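Local coordinates for DegV domain-containing protein spr0652 (Streptococcus pneumoniae, PDB 6CNG), which binds linoleic acid as a lipid-binding protein of the DegV family and may take part in lipid transport or fatty acid metabolism, at residues Ala27-Asp32 with Val48-Gln53; Asn206-Gly211 with Arg226-Ser231; Gly247-Ala252 with Leu294-Glu299. One frame throughout, in Å; residues are numbered along the deposited sequence.

From the N terminus the three contacts close in series, with no nesting or crossing. Contact 1 closes first, joining the end of strand 23-28 to strand 43-54 across a short intervening segment without helix. Contact 2 follows, where strands 207-213 and 219-226 form an antiparallel hairpin and helix 228-242 starts. Contact 3 closes the longest loop, which carries helix 257-270, strand 275-280 and helix 283-289 between two adjacent strands. Contacts 2 and 3 belong to one mixed sheet, contact 1 to the other. Linoleic acid touches both contact 1 and contact 3, one in each sheet; Asp32 also packs on Ala252.

Contact 1. Residues Ala27-Asp32 with Val48-Gln53; sequences ADSGCD and VPLTIQ. With EIC (linoleic acid), chain C.
Asp28 and Val48 form a parallel bridge where strand 23-28 ends, and the N-H of Val48 meets Ala27 O at 2.7 Å. Beyond it the pairing fades: Ser29 N reaches Val48 O only weakly, where the chain enters a type I beta turn from Asp28 to Cys31. A side chain then takes over from the backbone. Ser29 holds OG between its own N and carbonyl carbon (chi1 68°), where OG accepts the N-H of Leu50 at 3.0 Å, nearly straight at 173°; Asp61 is a second partner of this hydroxyl. Asp28 OD1 closes an Asx turn by accepting from Gly30 N on its anti side, and OD2 is gripped by Ser113 and the backbone N of Ile106. Leu50 belongs to the linoleic acid pocket, near the carboxyl end of the lipid: CD1 lies against Asp28 CB at 3.7 Å, while CD2 touches C2 of linoleic acid at 3.4 Å. Beside it stand Ser111, which hydrogen-bonds the fatty acid, and Ser83, a probable fatty-acid-binding residue. Strand 23-28 lies between strands 43-54 and 100-105, with Tyr91 and Ala94 of helix 88-95 packed on Val48 and Leu284 of helix 283-289 on Ser29.

Contact 2. Residues Asn206-Gly211 with Arg226-Ser231; sequences NIRMVG and RGSKKS
Arg208 reaches across to Ser228 and Ser231 at the start of helix 228-242, and its length lies along the helix start with no hydrogen bond to it. The setting is a hairpin of antiparallel strands 207-213 and 219-226, with Ile207 and Arg226 as a non-hydrogen-bonded pair and Gly227 as N-cap of the helix that follows. CB and CG of Arg208 pass the hydroxyl of Ser231, and CD comes closest, 3.2 Å from Ser231 OG. With CG turned anti to the carbonyl carbon (chi1 -45°) and the chain extended from CG to NE, the guanidinium is carried to the first turn of the helix. There CZ lies 3.6 Å from Ser228 CA, NH1 is 3.4 Å from Ser228 CB, and NH2 approaches Ser228 N. One face of the flat group thus rests on backbone, with Gly227 C over its centre. The Ser231 hydroxyl donates to Gly227 O at 2.7 Å, tying the N-cap residue to the first turn. Gly227 itself has phi 106°, a backbone shape suited to glycine, and its N makes a weak bond to Asn206 O.

A second arginine repeats the theme. Ile207 CD1 sits 3.3 Å above the centre of the Arg226 guanidinium plane. Asn206 stands at the edge of that group; the two side chains cross at about a right angle, their amide and guanidinium planes 41° apart. NH2 of Arg226 bonds to the carbonyl of Leu205. This surface corner probably owes much to packing of flat faces, with a few hydrogen bonds to backbone carbonyls.

Contact 3. Residues Gly247-Ala252 with Leu294-Glu299; sequences GRIVMA and LLMGYE. With EIC (linoleic acid), chain C.
Met251 and Met296 lie side by side and point the same way, on one face of an antiparallel strand pair whose segments run at 169° to each other. Met251 is extended beyond CG. In Met296, CG stands anti to the backbone N (chi1 168°) and the next torsion is near trans, which places SD 4.1 Å from Met251 CE; a bend at the last torsion turns its own terminal CE. Ile249 crosses Met296 at a slant: CG2 meets Met296 CG at 3.7 Å, and CG1 rests on Tyr298 CB, while the tyrosine ring leads away from the partner strand. Leu294 CD1 completes the row against Met251 CB.

On the face of Val250, Ala252 and Leu295, Leu295 alone of the three meets the lipid, with CD2 3.5 Å from C13 of linoleic acid; Val250 packs under Asp146 and Leu147 of helix 143-157. Backbone bonds join the strands in pairs between Val250 and Gly297 and between Ala252 and Leu295.

At the far end Glu299 adds a side-chain rung. Its OE1 accepts Arg248 N at 2.8 Å, almost linearly yet from above the carboxylate plane, while Glu299 N bonds to Arg248 O. The guanidinium and carboxylate planes are only 17° apart, and the two charges stay near each other but beyond salt-bridge reach. Arg248 forms a salt bridge with Asp154, and Glu299 OE2 is hydrogen-bonded to Tyr172. A water spans Gly247 N and Glu299 O.

Strand 294-300 lies between strands 176-182 and 247-253, with 275-280 beyond the latter. Helix 257-270 packs on Ile249 and Met251, helix 143-157 on Arg248.

Contact 1. Residues Ala27-Asp32 with Val48-Gln53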
loop_
_atom_site.group_PDB
_atom_site.type_symbol
_atom_site.label_atom_id
_atom_site.label_comp_id
_atom_site.label_asym_id
_atom_site.label_seq_id
_atom_site.Cartn_x
_atom_site.Cartn_y
_atom_site.Cartn_z
ATOM N N ALA A 27 -7.895 2.803 -6.653
ATOM C CA ALA A 27 -7.101 1.991 -5.749
ATOM C C ALA A 27 -7.923 1.715 -4.505
ATOM O O ALA A 27 -8.794 2.493 -4.150
ATOM C CB ALA A 27 -5.793 2.696 -5.346
ATOM N N ASP A 28 -7.655 0.600 -3.850
ATOM C CA ASP A 28 -8.270 0.389 -2.546
ATOM C C ASP A 28 -7.465 1.110 -1.449
ATOM O O ASP A 28 -6.398 1.674 -1.696
ATOM C CB ASP A 28 -8.470 -1.109 -2.297
ATOM C CG ASP A 28 -7.167 -1.890 -2.231
ATOM O OD1 ASP A 28 -6.174 -1.356 -1.667
ATOM O OD2 ASP A 28 -7.145 -3.048 -2.712
ATOM N N SER A 29 -7.979 1.091 -0.216
ATOM C CA SER A 29 -7.360 1.860 0.867
ATOM C C SER A 29 -6.074 1.210 1.459
ATOM O O SER A 29 -5.559 1.685 2.488
ATOM C CB SER A 29 -8.412 2.233 1.909
ATOM O OG SER A 29 -8.884 1.122 2.603
ATOM N N GLY A 30 -5.521 0.190 0.798
ATOM C CA GLY A 30 -4.129 -0.169 0.957
ATOM C C GLY A 30 -3.171 0.811 0.317
ATOM O O GLY A 30 -1.964 0.717 0.559
ATOM N N CYS A 31 -3.689 1.711 -0.528
ATOM C CA CYS A 31 -2.997 2.900 -1.014
ATOM C C CYS A 31 -3.220 4.035 -0.027
ATOM O O CYS A 31 -4.328 4.243 0.463
ATOM C CB CYS A 31 -3.562 3.322 -2.373
ATOM S SG CYS A 31 -2.964 4.874 -3.090
ATOM N N ASP A 32 -2.167 4.776 0.250
ATOM C CA ASP A 32 -2.239 5.798 1.272
ATOM C C ASP A 32 -2.738 7.139 0.770
ATOM O O ASP A 32 -3.041 7.993 1.600
ATOM C CB ASP A 32 -0.854 5.957 1.898
ATOM C CG ASP A 32 -0.295 4.633 2.383
ATOM O OD1 ASP A 32 -0.887 4.028 3.277
ATOM O OD2 ASP A 32 0.704 4.185 1.827
ATOM N N VAL A 48 -11.107 3.294 -2.939
ATOM C CA VAL A 48 -12.219 2.436 -2.533
ATOM C C VAL A 48 -11.909 1.895 -1.147
ATOM O O VAL A 48 -10.980 1.087 -0.974
ATOM C CB VAL A 48 -12.459 1.318 -3.551
ATOM C CG1 VAL A 48 -13.620 0.443 -3.095
ATOM C CG2 VAL A 48 -12.681 1.904 -4.915
ATOM N N PRO A 49 -12.669 2.288 -0.129
ATOM C CA PRO A 49 -12.295 1.947 1.241
ATOM C C PRO A 49 -12.560 0.493 1.592
ATOM O O PRO A 49 -13.575 -0.096 1.226
ATOM C CB PRO A 49 -13.191 2.871 2.069
ATOM C CG PRO A 49 -14.354 3.064 1.235
ATOM C CD PRO A 49 -13.892 3.108 -0.163
ATOM N N LEU A 50 -11.623 -0.077 2.322
ATOM C CA LEU A 50 -11.926 -1.258 3.112
ATOM C C LEU A 50 -12.515 -0.817 4.446
ATOM O O LEU A 50 -12.527 0.364 4.787
ATOM C CB LEU A 50 -10.669 -2.111 3.325
ATOM C CG LEU A 50 -10.347 -3.032 2.151
ATOM C CD1 LEU A 50 -9.632 -2.310 1.046
ATOM C CD2 LEU A 50 -9.561 -4.232 2.580
ATOM N N THR A 51 -12.977 -1.787 5.219
ATOM C CA THR A 51 -13.569 -1.502 6.509
ATOM C C THR A 51 -12.802 -2.227 7.593
ATOM O O THR A 51 -12.155 -3.243 7.348
ATOM C CB THR A 51 -15.023 -1.944 6.562
ATOM O OG1 THR A 51 -15.096 -3.345 6.305
ATOM C CG2 THR A 51 -15.825 -1.212 5.530
ATOM N N ILE A 52 -12.889 -1.671 8.796
ATOM C CA ILE A 52 -12.325 -2.253 10.004
ATOM C C ILE A 52 -13.417 -2.273 11.061
ATOM O O ILE A 52 -13.945 -1.224 11.423
ATOM C CB ILE A 52 -11.127 -1.439 10.508
ATOM C CG1 ILE A 52 -9.990 -1.513 9.476
ATOM C CG2 ILE A 52 -10.666 -1.954 11.844
ATOM C CD1 ILE A 52 -9.183 -0.267 9.372
ATOM N N GLN A 53 -13.753 -3.452 11.545
ATOM C CA GLN A 53 -14.794 -3.615 12.550
ATOM C C GLN A 53 -14.150 -3.741 13.926
ATOM O O GLN A 53 -13.318 -4.625 14.139
ATOM C CB GLN A 53 -15.611 -4.867 12.224
ATOM C CG GLN A 53 -16.797 -5.153 13.170
ATOM C CD GLN A 53 -17.077 -6.661 13.389
ATOM O OE1 GLN A 53 -16.653 -7.260 14.391
ATOM N NE2 GLN A 53 -17.798 -7.267 12.452
HETATM C C1 EIC C . -9.002 -7.423 4.215
HETATM C C2 EIC C . -7.725 -6.591 4.193
HETATM C C3 EIC C . -6.503 -7.332 4.688
HETATM C C4 EIC C . -5.231 -6.583 4.365
HETATM C C5 EIC C . -3.997 -7.363 4.764
HETATM C C6 EIC C . -2.711 -6.663 4.337
HETATM C C7 EIC C . -2.347 -5.456 5.212
HETATM C C8 EIC C . -1.156 -4.707 4.641
HETATM C C9 EIC C . -0.938 -3.471 5.481
HETATM C C10 EIC C . -0.062 -3.453 6.461
HETATM C C11 EIC C . 0.778 -4.666 6.839
HETATM C C12 EIC C . 2.199 -4.141 6.984
HETATM C C13 EIC C . 3.257 -4.675 6.412
HETATM C C14 EIC C . 3.177 -5.921 5.556
HETATM C C15 EIC C . 2.861 -5.587 4.100
HETATM C C16 EIC C . 2.820 -6.870 3.284
HETATM C C17 EIC C . 2.356 -6.617 1.879
HETATM C C18 EIC C . 2.293 -7.927 1.127
HETATM O O1 EIC C . -9.452 -7.956 3.164
HETATM O O2 EIC C . -9.609 -7.575 5.304
#

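Contact 2. Residues Asn206-Gly211 with Arg226-Ser231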
loop_
_atom_site.group_PDB
_atom_site.type_symbol
_atom_site.label_atom_id
_atom_site.label_comp_id
_atom_site.label_asym_id
_atom_site.label_seq_id
_atom_site.Cartn_x
_atom_site.Cartn_y
_atom_site.Cartn_z
ATOM N N ASN A 206 11.025 -5.229 22.184
ATOM C CA ASN A 206 12.200 -4.572 21.603
ATOM C C ASN A 206 12.588 -5.104 20.227
ATOM O O ASN A 206 13.618 -4.704 19.709
ATOM C CB ASN A 206 13.417 -4.592 22.544
ATOM C CG ASN A 206 14.370 -3.434 22.287
ATOM O OD1 ASN A 206 13.987 -2.468 21.632
ATOM N ND2 ASN A 206 15.610 -3.519 22.800
ATOM N N ILE A 207 11.792 -5.965 19.609
ATOM C CA ILE A 207 12.161 -6.601 18.352
ATOM C C ILE A 207 11.155 -6.215 17.274
ATOM O O ILE A 207 9.987 -6.617 17.332
ATOM C CB ILE A 207 12.262 -8.121 18.503
ATOM C CG1 ILE A 207 13.421 -8.482 19.443
ATOM C CG2 ILE A 207 12.430 -8.760 17.168
ATOM C CD1 ILE A 207 14.768 -7.934 19.021
ATOM N N ARG A 208 11.620 -5.462 16.269
ATOM C CA ARG A 208 10.793 -5.039 15.149
ATOM C C ARG A 208 11.064 -5.943 13.959
ATOM O O ARG A 208 12.205 -6.343 13.726
ATOM C CB ARG A 208 11.074 -3.585 14.785
ATOM C CG ARG A 208 11.145 -2.690 16.001
ATOM C CD ARG A 208 11.126 -1.213 15.693
ATOM N NE ARG A 208 11.296 -0.441 16.936
ATOM C CZ ARG A 208 11.728 0.822 17.016
ATOM N NH1 ARG A 208 12.046 1.504 15.922
ATOM N NH2 ARG A 208 11.847 1.407 18.204
ATOM N N MET A 209 10.003 -6.299 13.244
ATOM C CA MET A 209 10.100 -7.157 12.075
ATOM C C MET A 209 10.514 -6.348 10.860
ATOM O O MET A 209 9.802 -5.449 10.432
ATOM C CB MET A 209 8.758 -7.801 11.785
ATOM C CG MET A 209 8.794 -8.700 10.587
ATOM S SD MET A 209 7.207 -9.425 10.247
ATOM C CE MET A 209 7.558 -10.567 8.911
ATOM N N VAL A 210 11.638 -6.704 10.279
ATOM C CA VAL A 210 12.083 -6.127 9.026
ATOM C C VAL A 210 11.759 -7.144 7.949
ATOM O O VAL A 210 12.206 -8.289 8.009
ATOM C CB VAL A 210 13.583 -5.829 9.077
ATOM C CG1 VAL A 210 14.047 -5.300 7.784
ATOM C CG2 VAL A 210 13.878 -4.852 10.177
ATOM N N GLY A 211 10.956 -6.749 6.983
ATOM C CA GLY A 211 10.481 -7.718 6.029
ATOM C C GLY A 211 10.248 -7.079 4.688
ATOM O O GLY A 211 10.389 -5.870 4.509
ATOM N N ARG A 226 16.841 -5.197 17.005
ATOM C CA ARG A 226 16.572 -4.849 18.399
ATOM C C ARG A 226 16.746 -3.348 18.542
ATOM O O ARG A 226 17.870 -2.851 18.691
ATOM C CB ARG A 226 17.498 -5.592 19.354
ATOM C CG ARG A 226 17.327 -5.176 20.821
ATOM C CD ARG A 226 17.468 -6.361 21.754
ATOM N NE ARG A 226 16.166 -6.937 22.073
ATOM C CZ ARG A 226 15.905 -8.239 22.182
ATOM N NH1 ARG A 226 16.843 -9.164 21.983
ATOM N NH2 ARG A 226 14.677 -8.622 22.483
ATOM N N GLY A 227 15.640 -2.627 18.478
ATOM C CA GLY A 227 15.623 -1.213 18.772
ATOM C C GLY A 227 15.498 -0.394 17.499
ATOM O O GLY A 227 15.499 -0.916 16.395
ATOM N N SER A 228 15.394 0.907 17.694
ATOM C CA SER A 228 15.190 1.803 16.566
ATOM C C SER A 228 16.437 1.880 15.707
ATOM O O SER A 228 16.435 1.404 14.574
ATOM C CB SER A 228 14.819 3.203 17.041
ATOM O OG SER A 228 14.848 4.119 15.958
ATOM N N LYS A 229 17.516 2.454 16.244
ATOM C CA LYS A 229 18.710 2.689 15.436
ATOM C C LYS A 229 19.129 1.455 14.653
ATOM O O LYS A 229 19.610 1.568 13.521
ATOM C CB LYS A 229 19.862 3.201 16.305
ATOM C CG LYS A 229 19.491 4.432 17.145
ATOM C CD LYS A 229 18.946 5.604 16.297
ATOM C CE LYS A 229 18.546 6.833 17.158
ATOM N NZ LYS A 229 17.266 6.674 17.929
ATOM N N LYS A 230 18.961 0.268 15.242
ATOM C CA LYS A 230 19.173 -0.965 14.495
ATOM C C LYS A 230 18.092 -1.164 13.436
ATOM O O LYS A 230 18.359 -1.763 12.393
ATOM C CB LYS A 230 19.243 -2.163 15.446
ATOM C CG LYS A 230 20.264 -2.013 16.544
ATOM C CD LYS A 230 21.665 -1.924 16.012
ATOM C CE LYS A 230 22.671 -1.626 17.122
ATOM N NZ LYS A 230 23.953 -1.015 16.625
ATOM N N SER A 231 16.882 -0.660 13.671
ATOM C CA SER A 231 15.838 -0.749 12.655
ATOM C C SER A 231 16.188 0.100 11.440
ATOM O O SER A 231 15.963 -0.308 10.294
ATOM C CB SER A 231 14.488 -0.287 13.216
ATOM O OG SER A 231 13.964 -1.210 14.141
#

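Contact 3. Residues Gly247-Ala252 with Leu294-Glu299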
loop_
_atom_site.group_PDB
_atom_site.type_symbol
_atom_site.label_atom_id
_atom_site.label_comp_id
_atom_site.label_asym_id
_atom_site.label_seq_id
_atom_site.Cartn_x
_atom_site.Cartn_y
_atom_site.Cartn_z
ATOM N N GLY A 247 16.481 6.093 -6.993
ATOM C CA GLY A 247 15.153 6.370 -7.505
ATOM C C GLY A 247 14.135 6.831 -6.471
ATOM O O GLY A 247 14.463 7.357 -5.407
ATOM N N ARG A 248 12.876 6.627 -6.796
ATOM C CA ARG A 248 11.812 7.108 -5.933
ATOM C C ARG A 248 11.613 6.179 -4.746
ATOM O O ARG A 248 11.736 4.960 -4.858
ATOM C CB ARG A 248 10.498 7.195 -6.691
ATOM C CG ARG A 248 10.443 8.254 -7.756
ATOM C CD ARG A 248 9.104 8.216 -8.466
ATOM N NE ARG A 248 9.085 9.173 -9.549
ATOM C CZ ARG A 248 8.142 9.242 -10.464
ATOM N NH1 ARG A 248 7.124 8.407 -10.432
ATOM N NH2 ARG A 248 8.235 10.153 -11.419
ATOM N N ILE A 249 11.315 6.782 -3.603
ATOM C CA ILE A 249 10.862 6.081 -2.415
ATOM C C ILE A 249 9.610 6.759 -1.899
ATOM O O ILE A 249 9.506 7.987 -1.921
ATOM C CB ILE A 249 11.930 6.114 -1.323
ATOM C CG1 ILE A 249 13.206 5.429 -1.785
ATOM C CG2 ILE A 249 11.414 5.458 -0.091
ATOM C CD1 ILE A 249 14.303 5.525 -0.780
ATOM N N VAL A 250 8.669 5.949 -1.423
ATOM C CA VAL A 250 7.478 6.393 -0.689
ATOM C C VAL A 250 7.456 5.644 0.638
ATOM O O VAL A 250 7.312 4.421 0.666
ATOM C CB VAL A 250 6.192 6.136 -1.470
ATOM C CG1 VAL A 250 5.032 6.533 -0.654
ATOM C CG2 VAL A 250 6.215 6.908 -2.747
ATOM N N MET A 251 7.610 6.370 1.732
ATOM C CA MET A 251 7.550 5.808 3.077
ATOM C C MET A 251 6.178 6.120 3.675
ATOM O O MET A 251 5.924 7.241 4.114
ATOM C CB MET A 251 8.627 6.428 3.966
ATOM C CG MET A 251 10.053 6.207 3.556
ATOM S SD MET A 251 11.214 7.018 4.661
ATOM C CE MET A 251 12.755 6.752 3.837
ATOM N N ALA A 252 5.305 5.124 3.713
ATOM C CA ALA A 252 4.055 5.209 4.464
ATOM C C ALA A 252 4.301 4.784 5.906
ATOM O O ALA A 252 4.758 3.673 6.156
ATOM C CB ALA A 252 3.017 4.302 3.816
ATOM N N LEU A 294 6.172 1.065 9.453
ATOM C CA LEU A 294 6.635 1.682 8.223
ATOM C C LEU A 294 6.458 0.716 7.072
ATOM O O LEU A 294 6.831 -0.448 7.185
ATOM C CB LEU A 294 8.117 2.003 8.347
ATOM C CG LEU A 294 8.813 2.347 7.027
ATOM C CD1 LEU A 294 8.338 3.668 6.475
ATOM C CD2 LEU A 294 10.296 2.369 7.234
ATOM N N LEU A 295 5.902 1.215 5.971
ATOM C CA LEU A 295 5.776 0.470 4.726
ATOM C C LEU A 295 6.399 1.326 3.636
ATOM O O LEU A 295 5.765 2.251 3.126
ATOM C CB LEU A 295 4.331 0.202 4.353
ATOM C CG LEU A 295 3.409 -0.594 5.246
ATOM C CD1 LEU A 295 2.589 -1.534 4.354
ATOM C CD2 LEU A 295 4.185 -1.338 6.333
ATOM N N MET A 296 7.606 0.981 3.240
ATOM C CA MET A 296 8.374 1.785 2.319
ATOM C C MET A 296 8.375 1.139 0.938
ATOM O O MET A 296 8.886 0.038 0.769
ATOM C CB MET A 296 9.784 1.866 2.879
ATOM C CG MET A 296 10.766 2.399 1.959
ATOM S SD MET A 296 12.283 2.850 2.807
ATOM C CE MET A 296 12.930 1.226 3.265
ATOM N N GLY A 297 7.802 1.830 -0.036
ATOM C CA GLY A 297 7.930 1.433 -1.419
ATOM C C GLY A 297 9.106 2.134 -2.075
ATOM O O GLY A 297 9.445 3.262 -1.731
ATOM N N TYR A 298 9.743 1.442 -3.017
ATOM C CA TYR A 298 10.939 1.998 -3.645
ATOM C C TYR A 298 11.199 1.383 -5.011
ATOM O O TYR A 298 10.710 0.300 -5.344
ATOM C CB TYR A 298 12.192 1.885 -2.752
ATOM C CG TYR A 298 12.612 0.475 -2.413
ATOM C CD1 TYR A 298 12.037 -0.223 -1.350
ATOM C CD2 TYR A 298 13.600 -0.182 -3.164
ATOM C CE1 TYR A 298 12.416 -1.505 -1.040
ATOM C CE2 TYR A 298 13.986 -1.493 -2.855
ATOM C CZ TYR A 298 13.403 -2.143 -1.792
ATOM O OH TYR A 298 13.782 -3.411 -1.495
ATOM N N GLU A 299 11.987 2.105 -5.792
ATOM C CA GLU A 299 12.396 1.683 -7.122
ATOM C C GLU A 299 13.778 1.043 -7.095
ATOM O O GLU A 299 14.671 1.501 -6.383
ATOM C CB GLU A 299 12.438 2.900 -8.042
ATOM C CG GLU A 299 11.084 3.512 -8.341
ATOM C CD GLU A 299 11.177 4.729 -9.200
ATOM O OE1 GLU A 299 12.269 5.345 -9.215
ATOM O OE2 GLU A 299 10.156 5.053 -9.829
HETATM C C1 EIC C . -9.002 -7.423 4.215
HETATM C C2 EIC C . -7.725 -6.591 4.193
HETATM C C3 EIC C . -6.503 -7.332 4.688
HETATM C C4 EIC C . -5.231 -6.583 4.365
HETATM C C5 EIC C . -3.997 -7.363 4.764
HETATM C C6 EIC C . -2.711 -6.663 4.337
HETATM C C7 EIC C . -2.347 -5.456 5.212
HETATM C C8 EIC C . -1.156 -4.707 4.641
HETATM C C9 EIC C . -0.938 -3.471 5.481
HETATM C C10 EIC C . -0.062 -3.453 6.461
HETATM C C11 EIC C . 0.778 -4.666 6.839
HETATM C C12 EIC C . 2.199 -4.141 6.984
HETATM C C13 EIC C . 3.257 -4.675 6.412
HETATM C C14 EIC C . 3.177 -5.921 5.556
HETATM C C15 EIC C . 2.861 -5.587 4.100
HETATM C C16 EIC C . 2.820 -6.870 3.284
HETATM C C17 EIC C . 2.356 -6.617 1.879
HETATM C C18 EIC C . 2.293 -7.927 1.127
HETATM O O1 EIC C . -9.452 -7.956 3.164
HETATM O O2 EIC C . -9.609 -7.575 5.304
HETATM O O HOH W 1 16.497 3.098 -7.474
#